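Local structure of periplasmic oligopeptide-binding protein (Burkholderia pseudomallei, 3ZS6) at residues 263-268 and 397-402; 139-144 and 443-448; 204-209 and 498-503; 316-321 and 462-467. The protein probably binds oligopeptides in the periplasm and delivers them to an ABC transporter for uptake. One frame throughout, in Å; residues are numbered along the deposited sequence. Where two conformers were deposited one is given.

Contact 1: residues 263-268 and 397-402; sequences YYYLKN and GKVQIA
Y265 and A402 form an antiparallel hydrogen-bonded pair, bound in both directions: Y265 N donates to A402 O at 2.8 Å, and A402 N donates to Y265 O at 3.1 Å. One step on, L266 and I401 make the non-hydrogen-bonded pair, and K267 N donates to Q400 O at 2.9 Å, extending the ladder past the end of strand 260-266. This paired region is the tight, buried part. The Y265 side chain leaves it with CG anti to the backbone N (chi1 159°), which carries the ring along the other segment. CD1 lies 3.9 Å from A402 CB, CE1 meets V399 CG2 at 3.8 Å, and the hydroxyl OH reaches the backbone of G397 with 3.3 Å to its CA. That hydroxyl is hydrogen-bonded to R394 O, in the last turn of helix 387-395, so the ring spans from strand to helix end. On the other face of the sheet, the Y264 ring touches I401 CG2 through CD2 at 4.2 Å, beneath helix 359-376. The looser side begins at K267. Its extended chain runs past the carbonyls of V399 and G397, with CE 3.5 Å from G397 O, in a partly exposed region; Q400 turns away there, and its amide is held by D270 and T352. G397 has positive phi and closes helix 387-395 with a Schellman motif. The chain then turns into strand 401-407, a helix-to-strand connection within the mixed sheet of an alpha/beta lobe, as expected of a periplasmic binding protein.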
loop_
_atom_site.group_PDB
_atom_site.type_symbol
_atom_site.label_atom_id
_atom_site.label_comp_id
_atom_site.label_asym_id
_atom_site.label_seq_id
_atom_site.Cartn_x
_atom_site.Cartn_y
_atom_site.Cartn_z
ATOM N N TYR A 263 -10.372 3.390 4.556
ATOM C CA TYR A 263 -11.257 4.465 4.128
ATOM C C TYR A 263 -12.165 4.061 2.975
ATOM O O TYR A 263 -11.900 3.082 2.256
ATOM C CB TYR A 263 -10.450 5.709 3.746
ATOM C CG TYR A 263 -9.677 5.592 2.443
ATOM C CD1 TYR A 263 -10.254 5.968 1.234
ATOM C CD2 TYR A 263 -8.361 5.114 2.426
ATOM C CE1 TYR A 263 -9.544 5.874 0.035
ATOM C CE2 TYR A 263 -7.636 5.020 1.229
ATOM C CZ TYR A 263 -8.238 5.402 0.041
ATOM O OH TYR A 263 -7.545 5.316 -1.144
ATOM N N TYR A 264 -13.242 4.822 2.803
ATOM C CA TYR A 264 -14.147 4.584 1.694
ATOM C C TYR A 264 -13.864 5.544 0.545
ATOM O O TYR A 264 -13.868 6.770 0.696
ATOM C CB TYR A 264 -15.612 4.678 2.134
ATOM C CG TYR A 264 -16.157 3.414 2.773
ATOM C CD1 TYR A 264 -15.463 2.216 2.709
ATOM C CD2 TYR A 264 -17.372 3.424 3.436
ATOM C CE1 TYR A 264 -15.974 1.057 3.297
ATOM C CE2 TYR A 264 -17.891 2.278 4.016
ATOM C CZ TYR A 264 -17.189 1.093 3.949
ATOM O OH TYR A 264 -17.719 -0.048 4.537
ATOM N N TYR A 265 -13.592 4.949 -0.600
ATOM C CA TYR A 265 -13.455 5.657 -1.852
ATOM C C TYR A 265 -14.809 6.246 -2.196
ATOM O O TYR A 265 -15.843 5.625 -1.937
ATOM C CB TYR A 265 -13.025 4.619 -2.882
ATOM C CG TYR A 265 -13.235 4.874 -4.353
ATOM C CD1 TYR A 265 -14.511 4.895 -4.910
ATOM C CD2 TYR A 265 -12.144 4.975 -5.206
ATOM C CE1 TYR A 265 -14.691 5.069 -6.273
ATOM C CE2 TYR A 265 -12.309 5.152 -6.559
ATOM C CZ TYR A 265 -13.581 5.197 -7.090
ATOM O OH TYR A 265 -13.730 5.362 -8.441
ATOM N N LEU A 266 -14.793 7.465 -2.726
ATOM C CA LEU A 266 -15.992 8.095 -3.282
ATOM C C LEU A 266 -15.683 8.552 -4.703
ATOM O O LEU A 266 -14.670 9.216 -4.942
ATOM C CB LEU A 266 -16.414 9.317 -2.456
ATOM C CG LEU A 266 -16.793 9.145 -0.984
ATOM C CD1 LEU A 266 -17.131 10.516 -0.383
ATOM C CD2 LEU A 266 -17.969 8.175 -0.798
ATOM N N LYS A 267 -16.551 8.196 -5.643
ATOM C CA LYS A 267 -16.373 8.596 -7.035
ATOM C C LYS A 267 -16.652 10.083 -7.166
ATOM O O LYS A 267 -17.812 10.500 -7.177
ATOM C CB LYS A 267 -17.338 7.817 -7.925
ATOM C CG LYS A 267 -17.234 8.135 -9.409
ATOM C CD LYS A 267 -18.331 7.404 -10.166
ATOM C CE LYS A 267 -18.390 7.801 -11.625
ATOM N NZ LYS A 267 -19.574 7.188 -12.292
ATOM N N ASN A 268 -15.594 10.882 -7.263
ATOM C CA ASN A 268 -15.744 12.339 -7.251
ATOM C C ASN A 268 -16.424 12.918 -8.500
ATOM O O ASN A 268 -16.849 14.072 -8.498
ATOM C CB ASN A 268 -14.403 13.042 -7.002
ATOM C CG ASN A 268 -13.990 13.029 -5.529
ATOM O OD1 ASN A 268 -14.154 12.024 -4.820
ATOM N ND2 ASN A 268 -13.464 14.153 -5.062
ATOM N N GLY A 397 -13.434 4.068 -12.131
ATOM C CA GLY A 397 -14.597 4.754 -11.602
ATOM C C GLY A 397 -15.910 4.027 -11.871
ATOM O O GLY A 397 -16.934 4.667 -12.058
ATOM N N LYS A 398 -15.882 2.693 -11.882
ATOM C CA LYS A 398 -17.096 1.901 -12.112
ATOM C C LYS A 398 -17.826 1.521 -10.820
ATOM O O LYS A 398 -18.753 0.703 -10.824
ATOM C CB LYS A 398 -16.766 0.658 -12.940
ATOM C CG LYS A 398 -16.330 1.020 -14.352
ATOM C CD LYS A 398 -15.981 -0.191 -15.188
ATOM C CE LYS A 398 -15.522 0.252 -16.569
ATOM N NZ LYS A 398 -15.382 -0.892 -17.501
ATOM N N VAL A 399 -17.396 2.124 -9.716
ATOM C CA VAL A 399 -18.038 1.946 -8.421
ATOM C C VAL A 399 -18.249 3.340 -7.835
ATOM O O VAL A 399 -17.513 4.269 -8.171
ATOM C CB VAL A 399 -17.162 1.085 -7.472
ATOM C CG1 VAL A 399 -17.201 -0.390 -7.890
ATOM C CG2 VAL A 399 -15.720 1.591 -7.462
ATOM N N GLN A 400 -19.247 3.485 -6.968
ATOM C CA GLN A 400 -19.620 4.793 -6.428
ATOM C C GLN A 400 -19.000 5.024 -5.052
ATOM O O GLN A 400 -18.317 6.016 -4.821
ATOM C CB GLN A 400 -21.144 4.906 -6.326
ATOM C CG GLN A 400 -21.853 4.943 -7.661
ATOM C CD GLN A 400 -23.352 5.081 -7.504
ATOM O OE1 GLN A 400 -24.009 4.205 -6.933
ATOM N NE2 GLN A 400 -23.901 6.194 -7.991
ATOM N N ILE A 401 -19.275 4.105 -4.137
ATOM C CA ILE A 401 -18.637 4.090 -2.832
ATOM C C ILE A 401 -17.969 2.733 -2.743
ATOM O O ILE A 401 -18.587 1.721 -3.074
ATOM C CB ILE A 401 -19.665 4.221 -1.694
ATOM C CG1 ILE A 401 -20.543 5.462 -1.905
ATOM C CG2 ILE A 401 -18.961 4.255 -0.350
ATOM C CD1 ILE A 401 -21.578 5.693 -0.805
ATOM N N ALA A 402 -16.708 2.704 -2.328
ATOM C CA ALA A 402 -15.955 1.451 -2.348
ATOM C C ALA A 402 -15.009 1.322 -1.156
ATOM O O ALA A 402 -14.426 2.305 -0.701
ATOM C CB ALA A 402 -15.186 1.309 -3.664
#

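Contact 2: residues 139-144 and 443-448; sequences EVPVSY and ANQKLD
With chi1 at -66°, V140 has CG1 anti to its carbonyl carbon and CG2 between the backbone N and that carbon, so both methyls can meet the other loop; Q445, bent at chi2 (-53°), brings its amide end back to the valine although its CB starts away from it. The two side chains cross at about a right angle, with Q445 CD 4.3 Å from V140 CG1. The other branch, V140 CG2, faces N444 CB at 4.4 Å. Beside it the ring of P141 approaches the backbone, CG lying 4.1 Å from N444 O. All of this is thin van der Waals contact at the surface, covering little area. It joins the loop after strand 133-137 to the turn between helices 434-443 and 449-464. These belong to different lobes of the bilobal periplasmic-binding-protein fold, so the touch bridges the lobes, an arrangement consistent with a closed or nearly closed cleft. N444 is set by R452, whose NE is hydrogen-bonded to its OD1, and M414 of helix 414-417 packs against its side chain. Nearby, the Y144 ring has V142 CG1 over the centre of one face and meets the ring of Y410, while D448 serves as N-cap of helix 449-464.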
loop_
_atom_site.group_PDB
_atom_site.type_symbol
_atom_site.label_atom_id
_atom_site.label_comp_id
_atom_site.label_asym_id
_atom_site.label_seq_id
_atom_site.Cartn_x
_atom_site.Cartn_y
_atom_site.Cartn_z
ATOM N N GLU A 139 13.503 15.618 -9.006
ATOM C CA GLU A 139 12.926 16.920 -9.361
ATOM C C GLU A 139 13.112 17.939 -8.247
ATOM O O GLU A 139 13.362 19.110 -8.502
ATOM C CB GLU A 139 11.430 16.782 -9.663
ATOM C CG GLU A 139 11.106 15.984 -10.913
ATOM C CD GLU A 139 11.285 16.785 -12.189
ATOM O OE1 GLU A 139 11.698 17.960 -12.104
ATOM O OE2 GLU A 139 11.009 16.237 -13.278
ATOM N N VAL A 140 12.958 17.483 -7.010
ATOM C CA VAL A 140 13.160 18.316 -5.834
ATOM C C VAL A 140 13.937 17.483 -4.826
ATOM O O VAL A 140 14.020 16.269 -4.965
ATOM C CB VAL A 140 11.824 18.730 -5.197
ATOM C CG1 VAL A 140 11.047 19.640 -6.134
ATOM C CG2 VAL A 140 10.998 17.494 -4.847
ATOM N N PRO A 141 14.519 18.129 -3.810
ATOM C CA PRO A 141 15.273 17.324 -2.844
ATOM C C PRO A 141 14.380 16.371 -2.046
ATOM O O PRO A 141 13.300 16.755 -1.587
ATOM C CB PRO A 141 15.935 18.373 -1.936
ATOM C CG PRO A 141 15.213 19.669 -2.219
ATOM C CD PRO A 141 14.713 19.576 -3.623
ATOM N N VAL A 142 14.840 15.130 -1.906
ATOM C CA VAL A 142 14.116 14.095 -1.177
ATOM C C VAL A 142 15.089 13.408 -0.222
ATOM O O VAL A 142 15.943 12.632 -0.646
ATOM C CB VAL A 142 13.515 13.039 -2.139
ATOM C CG1 VAL A 142 12.761 11.953 -1.359
ATOM C CG2 VAL A 142 12.611 13.703 -3.169
ATOM N N SER A 143 14.955 13.685 1.068
ATOM C CA SER A 143 15.965 13.262 2.034
ATOM C C SER A 143 15.910 11.761 2.314
ATOM O O SER A 143 16.873 11.180 2.801
ATOM C CB SER A 143 15.812 14.044 3.342
ATOM O OG SER A 143 14.603 13.695 3.997
ATOM N N TYR A 144 14.771 11.147 2.009
ATOM C CA TYR A 144 14.524 9.753 2.341
ATOM C C TYR A 144 14.452 8.880 1.086
ATOM O O TYR A 144 13.935 7.760 1.120
ATOM C CB TYR A 144 13.214 9.638 3.122
ATOM C CG TYR A 144 12.054 10.373 2.466
ATOM C CD1 TYR A 144 11.277 9.757 1.493
ATOM C CD2 TYR A 144 11.749 11.686 2.820
ATOM C CE1 TYR A 144 10.221 10.422 0.890
ATOM C CE2 TYR A 144 10.701 12.365 2.228
ATOM C CZ TYR A 144 9.937 11.730 1.265
ATOM O OH TYR A 144 8.894 12.406 0.674
ATOM N N ALA A 443 6.011 23.143 0.160
ATOM C CA ALA A 443 6.545 22.452 1.331
ATOM C C ALA A 443 7.838 21.720 1.001
ATOM O O ALA A 443 8.747 21.642 1.827
ATOM C CB ALA A 443 5.517 21.475 1.891
ATOM N N ASN A 444 7.918 21.182 -0.211
ATOM C CA ASN A 444 9.070 20.379 -0.593
ATOM C C ASN A 444 10.264 21.221 -1.034
ATOM O O ASN A 444 11.323 20.690 -1.368
ATOM C CB ASN A 444 8.683 19.346 -1.656
ATOM C CG ASN A 444 7.928 18.172 -1.064
ATOM O OD1 ASN A 444 8.213 17.742 0.055
ATOM N ND2 ASN A 444 6.952 17.655 -1.803
ATOM N N GLN A 445 10.081 22.539 -1.028
ATOM C CA GLN A 445 11.174 23.467 -1.288
ATOM C C GLN A 445 11.781 23.937 0.028
ATOM O O GLN A 445 12.939 24.351 0.077
ATOM C CB GLN A 445 10.688 24.673 -2.097
ATOM C CG GLN A 445 10.240 24.340 -3.513
ATOM C CD GLN A 445 11.290 23.567 -4.292
ATOM O OE1 GLN A 445 11.462 22.362 -4.096
ATOM N NE2 GLN A 445 12.000 24.256 -5.179
ATOM N N LYS A 446 10.991 23.877 1.095
ATOM C CA LYS A 446 11.453 24.317 2.404
ATOM C C LYS A 446 12.721 23.579 2.800
ATOM O O LYS A 446 12.835 22.368 2.609
ATOM C CB LYS A 446 10.370 24.108 3.463
ATOM C CG LYS A 446 9.094 24.891 3.209
ATOM C CD LYS A 446 9.335 26.391 3.258
ATOM C CE LYS A 446 9.120 27.028 1.891
ATOM N NZ LYS A 446 9.190 28.521 1.936
ATOM N N LEU A 447 13.672 24.323 3.350
ATOM C CA LEU A 447 14.945 23.757 3.765
ATOM C C LEU A 447 14.817 23.182 5.167
ATOM O O LEU A 447 15.529 22.252 5.541
ATOM C CB LEU A 447 16.036 24.829 3.728
ATOM C CG LEU A 447 16.144 25.632 2.427
ATOM C CD1 LEU A 447 14.874 26.437 2.162
ATOM C CD2 LEU A 447 17.359 26.549 2.466
ATOM N N ASP A 448 13.895 23.745 5.938
ATOM C CA ASP A 448 13.644 23.298 7.299
ATOM C C ASP A 448 12.528 22.255 7.323
ATOM O O ASP A 448 11.488 22.436 6.686
ATOM C CB ASP A 448 13.259 24.497 8.169
ATOM C CG ASP A 448 13.088 24.129 9.627
ATOM O OD1 ASP A 448 12.041 23.545 9.979
ATOM O OD2 ASP A 448 14.003 24.425 10.424
#

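Contact 3: residues 204-209 and 498-503; sequences RNVVIR and ASQDMY
The loop 204-209 passes beside a short 3-10 turn at 499-501, V206 facing Q500 with CA atoms 5.4 Å apart and I208 facing Y503, and two waters fill in between the backbones. I208 is the central side chain. Its CG1 stands anti to the carbonyl carbon (chi1 -61°), which directs that branch at the end of the turn: CG1 presses on M502 O at 3.3 Å, and CD1 lies 3.8 Å from Y503 CA. Next to it, V207 CG1, anti to the backbone N, meets Y503 CB at 3.7 Å, the two side chains crossing at a slant while the tyrosine ring itself leads away. V206 makes a lighter contact, its CG2 lying 4.1 Å from Q500 NE2. The polar backbone groups are joined through solvent. One water accepts from I208 N at 3.0 Å; its protons are shared between M502 O (2.6 Å) and, weakly, Q500 O, with more acceptors in reach than it can serve. A second water accepts from Q500 NE2 at 2.7 Å and makes weak bonds to N205 O and Q500 O. The turn is closed internally by M502 N donating to S499 O. S499 OG is fixed further out by D34 and R9, and D501 pairs with R41 in a salt bridge. Both segments pack on the four-stranded mixed sheet: from loop 204-209, I208 on L7 of strand 6-11 and V206 on Y181 of strand 181-187; from the C-terminal part, Q500 on Y181, and S499 on L7 and on V211 and Y213 of strand 210-215.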
loop_
_atom_site.group_PDB
_atom_site.type_symbol
_atom_site.label_atom_id
_atom_site.label_comp_id
_atom_site.label_asym_id
_atom_site.label_seq_id
_atom_site.Cartn_x
_atom_site.Cartn_y
_atom_site.Cartn_z
ATOM N N ARG A 204 23.932 -17.477 1.596
ATOM C CA ARG A 204 24.487 -18.090 2.801
ATOM C C ARG A 204 23.797 -17.636 4.082
ATOM O O ARG A 204 23.831 -18.341 5.086
ATOM C CB ARG A 204 25.995 -17.829 2.906
ATOM C CG ARG A 204 26.832 -18.626 1.913
ATOM C CD ARG A 204 28.326 -18.358 2.090
ATOM N NE ARG A 204 28.641 -16.935 1.970
ATOM C CZ ARG A 204 28.915 -16.321 0.822
ATOM N NH1 ARG A 204 28.915 -17.004 -0.317
ATOM N NH2 ARG A 204 29.188 -15.022 0.813
ATOM N N ASN A 205 23.180 -16.459 4.049
ATOM C CA ASN A 205 22.489 -15.925 5.222
ATOM C C ASN A 205 20.959 -16.029 5.160
ATOM O O ASN A 205 20.263 -15.581 6.067
ATOM C CB ASN A 205 22.925 -14.480 5.497
ATOM C CG ASN A 205 24.347 -14.397 6.044
ATOM O OD1 ASN A 205 24.705 -15.133 6.962
ATOM N ND2 ASN A 205 25.167 -13.520 5.463
ATOM N N VAL A 206 20.439 -16.623 4.094
ATOM C CA VAL A 206 19.001 -16.864 3.974
ATOM C C VAL A 206 18.664 -18.232 4.579
ATOM O O VAL A 206 19.118 -19.263 4.083
ATOM C CB VAL A 206 18.548 -16.826 2.499
ATOM C CG1 VAL A 206 17.050 -17.085 2.387
ATOM C CG2 VAL A 206 18.916 -15.495 1.855
ATOM N N VAL A 207 17.876 -18.237 5.651
ATOM C CA VAL A 207 17.585 -19.466 6.382
ATOM C C VAL A 207 16.355 -20.208 5.853
ATOM O O VAL A 207 16.408 -21.408 5.612
ATOM C CB VAL A 207 17.409 -19.188 7.887
ATOM C CG1 VAL A 207 16.951 -20.452 8.619
ATOM C CG2 VAL A 207 18.711 -18.650 8.479
ATOM N N ILE A 208 15.251 -19.490 5.673
ATOM C CA ILE A 208 14.018 -20.098 5.178
ATOM C C ILE A 208 14.219 -20.627 3.762
ATOM O O ILE A 208 14.654 -19.893 2.877
ATOM C CB ILE A 208 12.864 -19.079 5.202
ATOM C CG1 ILE A 208 12.615 -18.613 6.637
ATOM C CG2 ILE A 208 11.595 -19.672 4.568
ATOM C CD1 ILE A 208 12.047 -19.677 7.527
ATOM N N ARG A 209 13.918 -21.908 3.557
ATOM C CA ARG A 209 14.239 -22.580 2.292
ATOM C C ARG A 209 13.055 -22.674 1.331
ATOM O O ARG A 209 13.228 -22.893 0.134
ATOM C CB ARG A 209 14.810 -23.985 2.551
ATOM C CG ARG A 209 16.189 -23.971 3.207
ATOM C CD ARG A 209 16.822 -25.346 3.237
ATOM N NE ARG A 209 16.136 -26.292 4.118
ATOM C CZ ARG A 209 16.403 -26.441 5.417
ATOM N NH1 ARG A 209 17.329 -25.681 6.003
ATOM N NH2 ARG A 209 15.740 -27.346 6.136
ATOM N N ALA A 498 9.837 -9.262 4.853
ATOM C CA ALA A 498 10.298 -10.246 3.882
ATOM C C ALA A 498 10.580 -11.579 4.543
ATOM O O ALA A 498 11.009 -11.637 5.697
ATOM C CB ALA A 498 11.552 -9.735 3.175
ATOM N N SER A 499 10.361 -12.659 3.804
ATOM C CA SER A 499 10.617 -13.990 4.344
ATOM C C SER A 499 12.095 -14.231 4.714
ATOM O O SER A 499 12.391 -14.950 5.671
ATOM C CB SER A 499 10.128 -15.049 3.356
ATOM O OG SER A 499 8.747 -14.874 3.088
ATOM N N GLN A 500 13.021 -13.631 3.968
ATOM C CA GLN A 500 14.445 -13.900 4.195
ATOM C C GLN A 500 14.954 -13.376 5.541
ATOM O O GLN A 500 16.051 -13.738 5.986
ATOM C CB GLN A 500 15.313 -13.343 3.060
ATOM C CG GLN A 500 15.397 -11.814 3.013
ATOM C CD GLN A 500 16.599 -11.333 2.208
ATOM O OE1 GLN A 500 16.461 -10.674 1.173
ATOM N NE2 GLN A 500 17.788 -11.663 2.689
ATOM N N ASP A 501 14.174 -12.512 6.180
ATOM C CA ASP A 501 14.582 -11.945 7.459
ATOM C C ASP A 501 14.089 -12.786 8.641
ATOM O O ASP A 501 14.443 -12.514 9.788
ATOM C CB ASP A 501 14.120 -10.481 7.580
ATOM C CG ASP A 501 14.781 -9.574 6.537
ATOM O OD1 ASP A 501 16.003 -9.702 6.335
ATOM O OD2 ASP A 501 14.083 -8.755 5.903
ATOM N N MET A 502 13.284 -13.810 8.359
ATOM C CA MET A 502 12.781 -14.694 9.416
ATOM C C MET A 502 13.463 -16.070 9.377
ATOM O O MET A 502 14.178 -16.388 8.430
ATOM C CB MET A 502 11.250 -14.816 9.339
ATOM C CG MET A 502 10.517 -13.535 9.769
ATOM S SD MET A 502 8.718 -13.585 9.546
ATOM C CE MET A 502 8.609 -13.316 7.772
ATOM N N TYR A 503 13.246 -16.871 10.414
ATOM C CA TYR A 503 13.876 -18.179 10.514
ATOM C C TYR A 503 13.107 -19.019 11.515
ATOM O O TYR A 503 12.557 -18.495 12.482
ATOM C CB TYR A 503 15.343 -18.044 10.960
ATOM C CG TYR A 503 15.511 -17.131 12.156
ATOM C CD1 TYR A 503 15.401 -17.618 13.447
ATOM C CD2 TYR A 503 15.744 -15.771 11.986
ATOM C CE1 TYR A 503 15.542 -16.783 14.542
ATOM C CE2 TYR A 503 15.877 -14.927 13.066
ATOM C CZ TYR A 503 15.777 -15.436 14.342
ATOM O OH TYR A 503 15.913 -14.588 15.415
HETATM O O HOH W 1 19.006 -12.648 4.845
HETATM O O HOH W 2 15.353 -16.576 6.152
#

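Contact 4: residues 316-321 and 462-467; sequences RPFTPD and LAMNDY
F318 lays its ring on M464, whose CB sits over the centre of one face as a CH-pi contact, 3.5 Å from the ring centroid and 12° off the normal. P320 N lies over the opposite face, toward the rim, so backbone and side chain sandwich the ring. Its edge is met by polar atoms: N465 OD1 lies 3.7 Å from F318 CZ, near the ring plane, with the amide turned almost perpendicular to the ring, and Y467 OH is 4.1 Å from the same CZ. Y467 OH also touches P320 CB at 3.6 Å, while it accepts a hydrogen bond from W322 NE1. F318 reaches this place because CG is anti to the backbone N (chi1 169°). On the other side, a type I turn from M464 to Y467 carries the chain away from helix 449-464; Y467 has positive phi, and its ring comes to lie with one face over M464 O. Farther out, R316 NH1 donates to P317 O at 3.1 Å and NH2 forms a salt bridge with D461, tying the loop to the helix. The loop before helix 327-340 thereby covers the C-terminal end of helix 449-464: F318 also packs on Y304 and H460, and Y467 reaches E280 and A283 of helix 276-285.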
loop_
_atom_site.group_PDB
_atom_site.type_symbol
_atom_site.label_atom_id
_atom_site.label_comp_id
_atom_site.label_asym_id
_atom_site.label_seq_id
_atom_site.Cartn_x
_atom_site.Cartn_y
_atom_site.Cartn_z
ATOM N N ARG A 316 0.447 16.740 12.821
ATOM C CA ARG A 316 -0.659 16.083 13.497
ATOM C C ARG A 316 -1.680 15.632 12.473
ATOM O O ARG A 316 -1.694 16.131 11.345
ATOM C CB ARG A 316 -1.333 17.068 14.450
ATOM C CG ARG A 316 -1.606 18.419 13.800
ATOM C CD ARG A 316 -2.925 19.037 14.251
ATOM N NE ARG A 316 -3.151 20.325 13.594
ATOM C CZ ARG A 316 -3.741 20.473 12.410
ATOM N NH1 ARG A 316 -4.181 19.411 11.742
ATOM N NH2 ARG A 316 -3.895 21.684 11.893
ATOM N N PRO A 317 -2.544 14.686 12.860
ATOM C CA PRO A 317 -3.585 14.258 11.928
ATOM C C PRO A 317 -4.650 15.336 11.773
ATOM O O PRO A 317 -4.598 16.375 12.438
ATOM C CB PRO A 317 -4.177 13.015 12.602
ATOM C CG PRO A 317 -3.872 13.190 14.051
ATOM C CD PRO A 317 -2.556 13.909 14.110
ATOM N N PHE A 318 -5.593 15.086 10.875
ATOM C CA PHE A 318 -6.719 15.976 10.660
ATOM C C PHE A 318 -7.885 15.551 11.554
ATOM O O PHE A 318 -8.337 14.407 11.505
ATOM C CB PHE A 318 -7.120 15.946 9.185
ATOM C CG PHE A 318 -8.432 16.613 8.890
ATOM C CD1 PHE A 318 -8.516 17.993 8.775
ATOM C CD2 PHE A 318 -9.576 15.857 8.712
ATOM C CE1 PHE A 318 -9.723 18.608 8.483
ATOM C CE2 PHE A 318 -10.787 16.455 8.425
ATOM C CZ PHE A 318 -10.864 17.839 8.310
ATOM N N THR A 319 -8.354 16.473 12.384
ATOM C CA THR A 319 -9.504 16.212 13.239
ATOM C C THR A 319 -10.529 17.319 13.056
ATOM O O THR A 319 -10.337 18.433 13.536
ATOM C CB THR A 319 -9.117 16.126 14.727
ATOM O OG1 THR A 319 -8.171 15.068 14.920
ATOM C CG2 THR A 319 -10.343 15.844 15.575
ATOM N N PRO A 320 -11.625 17.010 12.355
ATOM C CA PRO A 320 -12.673 17.993 12.079
ATOM C C PRO A 320 -13.442 18.409 13.319
ATOM O O PRO A 320 -13.581 17.659 14.296
ATOM C CB PRO A 320 -13.610 17.238 11.138
ATOM C CG PRO A 320 -13.451 15.813 11.558
ATOM C CD PRO A 320 -11.986 15.673 11.854
ATOM N N ASP A 321 -13.943 19.634 13.240
ATOM C CA ASP A 321 -14.805 20.239 14.239
ATOM C C ASP A 321 -15.837 19.264 14.801
ATOM O O ASP A 321 -15.977 19.120 16.012
ATOM C CB ASP A 321 -15.532 21.416 13.581
ATOM C CG ASP A 321 -16.164 22.335 14.578
ATOM O OD1 ASP A 321 -16.318 21.927 15.747
ATOM O OD2 ASP A 321 -16.513 23.468 14.191
ATOM N N LEU A 462 -6.500 21.144 4.274
ATOM C CA LEU A 462 -7.251 21.782 3.199
ATOM C C LEU A 462 -7.973 20.735 2.358
ATOM O O LEU A 462 -9.169 20.867 2.067
ATOM C CB LEU A 462 -6.327 22.621 2.314
ATOM C CG LEU A 462 -7.032 23.455 1.241
ATOM C CD1 LEU A 462 -8.059 24.378 1.887
ATOM C CD2 LEU A 462 -6.026 24.257 0.406
ATOM N N ALA A 463 -7.244 19.691 1.971
ATOM C CA ALA A 463 -7.838 18.597 1.208
ATOM C C ALA A 463 -8.967 17.887 1.962
ATOM O O ALA A 463 -10.008 17.591 1.382
ATOM C CB ALA A 463 -6.775 17.596 0.799
ATOM N N MET A 464 -8.756 17.586 3.243
ATOM C CA MET A 464 -9.745 16.802 3.991
ATOM C C MET A 464 -11.036 17.592 4.246
ATOM O O MET A 464 -12.106 17.006 4.416
ATOM C CB MET A 464 -9.166 16.270 5.308
ATOM C CG MET A 464 -8.057 15.236 5.148
ATOM S SD MET A 464 -8.530 13.768 4.209
ATOM C CE MET A 464 -7.968 14.214 2.567
ATOM N N ASN A 465 -10.933 18.919 4.280
ATOM C CA ASN A 465 -12.124 19.758 4.387
ATOM C C ASN A 465 -13.018 19.620 3.160
ATOM O O ASN A 465 -14.190 19.995 3.186
ATOM C CB ASN A 465 -11.750 21.220 4.631
ATOM C CG ASN A 465 -11.360 21.485 6.073
ATOM O OD1 ASN A 465 -12.075 21.103 7.003
ATOM N ND2 ASN A 465 -10.221 22.131 6.270
ATOM N N ASP A 466 -12.462 19.057 2.091
ATOM C CA ASP A 466 -13.238 18.751 0.891
ATOM C C ASP A 466 -13.828 17.333 0.916
ATOM O O ASP A 466 -14.629 16.974 0.059
ATOM C CB ASP A 466 -12.380 18.956 -0.367
ATOM C CG ASP A 466 -12.170 20.438 -0.707
ATOM O OD1 ASP A 466 -12.889 21.292 -0.145
ATOM O OD2 ASP A 466 -11.295 20.746 -1.542
ATOM N N TYR A 467 -13.431 16.532 1.905
ATOM C CA TYR A 467 -13.921 15.148 2.036
ATOM C C TYR A 467 -13.924 14.375 0.719
ATOM O O TYR A 467 -14.935 13.795 0.330
ATOM C CB TYR A 467 -15.304 15.134 2.705
ATOM C CG TYR A 467 -15.241 15.788 4.058
ATOM C CD1 TYR A 467 -14.857 15.064 5.170
ATOM C CD2 TYR A 467 -15.484 17.152 4.208
ATOM C CE1 TYR A 467 -14.752 15.659 6.404
ATOM C CE2 TYR A 467 -15.389 17.759 5.444
ATOM C CZ TYR A 467 -15.022 17.002 6.539
ATOM O OH TYR A 467 -14.915 17.578 7.782
#

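Contacts 1 and 4 are neighbours in one lobe, their centres 19 Å apart: contact 1 pairs strands of its mixed sheet, contact 4 packs a loop on a helix end, and the two touch where L266 CD1 lies 4.0 Å from Y467 O. Contact 2 lies 23 Å from contact 4, centre to centre, and both use helix 449-464: residues 443-448 lead into its start and 462-467 leave its end. Contact 3 lies across the chain's centre from contacts 1 and 4, about 40 and 42 Å away between centres, where the C-terminal part packs on the sheet with strand 6-11. Contact 2 bridges the lobes; in this family, peptide is bound in the cleft between them.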